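Local coordinates for phosphate-binding protein (Unidentified prokaryotic organism, PDB 3W9W), which binds inorganic phosphate as a secreted member of the PstS family and forms a heterooligomer with human PON1, at residues D106-E111 and V232-V237. The protein carries 1 engineered substitution. Sequence-based numbering, arbitrary orientation.
Sequences DLSVKE and VGKGVV
Lys234 reaches across to the 106-111 segment and ends between the carbonyl of Asp106 and the carboxylate of Glu111. Its CG is anti to the backbone N (chi1 174°), and a bend at chi3 (70°) brings NZ 2.8 Å from Asp106 O, where it donates almost in line with the carbonyl bond. The same ammonium makes a salt bridge of 2.8 Å to Glu111 OE1, which accepts through its syn lone pair, and Thr127 OG1 is a further partner. Nearer the backbone, Asp106 lays its carboxylate against the base of this chain, OD1 lying 3.4 Å from Lys234 CB, while OD2 is bonded to Gly244 N.

Two residues earlier, Val232 pairs with Leu107 in a parallel bridge that makes strand 106-107 an edge of a small mixed sheet, with 231-237 central and 240-242 beyond, in the PBP-superfamily region. Leu107 O takes a bond from Gly233 N at 2.8 Å, a weak one from Lys234 N, and a CA-H...O contact from Val232, whose CG1 lies 3.9 Å from Leu107 O; this side chain also touches Tyr293 and Pro294.

Ser108 then starts helix 109-117 through a capping box: its OG accepts from Glu111 N at 3.0 Å, and its N donates to Glu111 OE1 from above the carboxylate plane. A water links Val109 N to Lys234 O. With Glu111 replaced by alanine, the Lys234 ammonium would probably lose its salt-bridge mate and Ser108 N its capping acceptor.

Glu111 OE1 thus serves two donors, tying the helix start to Lys234, and the salt-bridged ammonium, with Thr127 N holding OE2, is likely to stabilise the ionised carboxylate.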
ATOM      1  N   ASP A 106      11.218  20.190  -3.070  1.00  9.30           N
ATOM      2  CA  ASP A 106      11.724  19.325  -2.018  1.00  7.63           C
ATOM      3  C   ASP A 106      10.988  19.718  -0.750  1.00 10.67           C
ATOM      4  O   ASP A 106      11.280  20.752  -0.143  1.00 11.42           O
ATOM      5  CB  ASP A 106      13.230  19.553  -1.870  1.00 13.20           C
ATOM      6  CG  ASP A 106      13.879  18.624  -0.869  1.00 13.69           C
ATOM      7  OD1 ASP A 106      13.166  17.833  -0.204  1.00 12.08           O
ATOM      8  OD2 ASP A 106      15.124  18.708  -0.735  1.00 12.17           O
ATOM      9  N   LEU A 107      10.007  18.910  -0.362  1.00  8.63           N
ATOM     10  CA  LEU A 107       9.191  19.211   0.799  1.00  7.98           C
ATOM     11  C   LEU A 107       9.881  18.808   2.094  1.00  8.91           C
ATOM     12  O   LEU A 107      10.344  17.674   2.236  1.00 10.44           O
ATOM     13  CB  LEU A 107       7.850  18.481   0.688  1.00  8.50           C
ATOM     14  CG  LEU A 107       6.951  18.919  -0.467  1.00  8.46           C
ATOM     15  CD1 LEU A 107       5.812  17.929  -0.708  1.00 10.34           C
ATOM     16  CD2 LEU A 107       6.393  20.307  -0.188  1.00 12.96           C
ATOM     17  N   SER A 108       9.959  19.730   3.046  1.00  8.28           N
ATOM     18  CA  SER A 108      10.219  19.299   4.406  1.00  8.75           C
ATOM     19  C   SER A 108       8.969  18.572   4.883  1.00  8.43           C
ATOM     20  O   SER A 108       7.871  18.764   4.339  1.00  7.85           O
ATOM     21  CB  SER A 108      10.518  20.488   5.317  1.00  8.43           C
ATOM     22  OG  SER A 108       9.387  21.326   5.448  1.00  9.73           O
ATOM     23  N   VAL A 109       9.120  17.729   5.893  1.00  7.10           N
ATOM     24  CA  VAL A 109       7.962  17.076   6.475  1.00  8.10           C
ATOM     25  C   VAL A 109       6.966  18.115   6.989  1.00  6.52           C
ATOM     26  O   VAL A 109       5.764  17.967   6.792  1.00  8.21           O
ATOM     27  CB  VAL A 109       8.374  16.068   7.558  1.00  7.68           C
ATOM     28  CG1 VAL A 109       7.152  15.509   8.283  1.00  9.34           C
ATOM     29  CG2 VAL A 109       9.176  14.943   6.915  1.00 12.83           C
ATOM     30  N   LYS A 110       7.462  19.188   7.596  1.00  7.15           N
ATOM     31  CA  LYS A 110       6.578  20.246   8.089  1.00  6.97           C
ATOM     32  C   LYS A 110       5.760  20.883   6.956  1.00  7.90           C
ATOM     33  O   LYS A 110       4.565  21.140   7.104  1.00  7.41           O
ATOM     34  CB  LYS A 110       7.392  21.305   8.844  1.00  8.08           C
ATOM     35  CG  LYS A 110       6.559  22.494   9.326  1.00  8.91           C
ATOM     36  CD  LYS A 110       5.481  22.079  10.318  1.00  7.99           C
ATOM     37  CE  LYS A 110       4.807  23.302  10.919  1.00  8.17           C
ATOM     38  NZ  LYS A 110       3.599  22.932  11.701  1.00  8.66           N
ATOM     39  N   GLU A 111       6.411  21.122   5.821  1.00  7.08           N
ATOM     40  CA  GLU A 111       5.725  21.641   4.641  1.00  6.65           C
ATOM     41  C   GLU A 111       4.692  20.656   4.089  1.00  6.59           C
ATOM     42  O   GLU A 111       3.576  21.056   3.760  1.00  7.79           O
ATOM     43  CB  GLU A 111       6.737  22.036   3.562  1.00  8.50           C
ATOM     44  CG  GLU A 111       7.435  23.358   3.865  1.00  9.40           C
ATOM     45  CD  GLU A 111       8.644  23.607   2.993  1.00 12.21           C
ATOM     46  OE1 GLU A 111       9.054  22.693   2.248  1.00 10.76           O
ATOM     47  OE2 GLU A 111       9.197  24.730   3.058  1.00 12.20           O
ATOM     48  N   VAL A 232      11.027  14.490  -0.653  1.00  7.74           N
ATOM     49  CA  VAL A 232      10.535  14.710   0.703  1.00  7.45           C
ATOM     50  C   VAL A 232      11.663  14.436   1.695  1.00  8.14           C
ATOM     51  O   VAL A 232      12.401  13.461   1.549  1.00  8.95           O
ATOM     52  CB  VAL A 232       9.311  13.808   1.038  1.00  9.00           C
ATOM     53  CG1 VAL A 232       8.799  14.097   2.447  1.00 11.27           C
ATOM     54  CG2 VAL A 232       8.192  14.011   0.027  1.00  9.27           C
ATOM     55  N   GLY A 233      11.810  15.305   2.692  1.00  8.93           N
ATOM     56  CA  GLY A 233      12.807  15.098   3.721  1.00 11.27           C
ATOM     57  C   GLY A 233      13.758  16.264   3.918  1.00 11.64           C
ATOM     58  O   GLY A 233      14.670  16.178   4.750  1.00 13.14           O
ATOM     59  N   LYS A 234      13.562  17.338   3.157  1.00  9.49           N
ATOM     60  CA  LYS A 234      14.339  18.567   3.339  1.00 10.24           C
ATOM     61  C   LYS A 234      14.369  18.983   4.803  1.00 11.18           C
ATOM     62  O   LYS A 234      13.336  19.000   5.482  1.00 12.12           O
ATOM     63  CB  LYS A 234      13.734  19.705   2.518  1.00 11.12           C
ATOM     64  CG  LYS A 234      14.382  21.063   2.764  1.00 10.74           C
ATOM     65  CD  LYS A 234      13.770  22.124   1.862  1.00 11.38           C
ATOM     66  CE  LYS A 234      12.341  22.444   2.275  1.00 11.14           C
ATOM     67  NZ  LYS A 234      11.589  23.157   1.203  1.00 12.80           N
ATOM     68  N   GLY A 235      15.554  19.314   5.300  1.00 13.96           N
ATOM     69  CA  GLY A 235      15.663  19.746   6.676  1.00 15.26           C
ATOM     70  C   GLY A 235      17.068  20.126   7.080  1.00 12.32           C
ATOM     71  O   GLY A 235      17.915  20.441   6.238  1.00 17.79           O
ATOM     72  N   VAL A 236      17.297  20.096   8.385  1.00 21.53           N
ATOM     73  CA  VAL A 236      18.600  20.393   8.950  1.00 17.95           C
ATOM     74  C   VAL A 236      18.922  19.299   9.958  1.00 21.14           C
ATOM     75  O   VAL A 236      18.149  19.043  10.880  1.00 26.34           O
ATOM     76  CB  VAL A 236      18.625  21.801   9.614  1.00 22.80           C
ATOM     77  CG1 VAL A 236      17.434  21.998  10.530  1.00 30.21           C
ATOM     78  CG2 VAL A 236      19.928  22.022  10.363  1.00 30.97           C
ATOM     79  N   VAL A 237      20.042  18.615   9.749  1.00 18.08           N
ATOM     80  CA  VAL A 237      20.425  17.513  10.623  1.00 23.79           C
ATOM     81  C   VAL A 237      21.845  17.727  11.129  1.00 23.59           C
ATOM     82  O   VAL A 237      22.775  17.878  10.334  1.00 21.99           O
ATOM     83  CB  VAL A 237      20.316  16.153   9.906  1.00 19.42           C
ATOM     84  CG1 VAL A 237      20.719  15.023  10.840  1.00 24.30           C
ATOM     85  CG2 VAL A 237      18.897  15.940   9.399  1.00 24.27           C
TER
HETATM   86  O   HOH W   1      11.814  17.429   7.041  1.00 17.20           O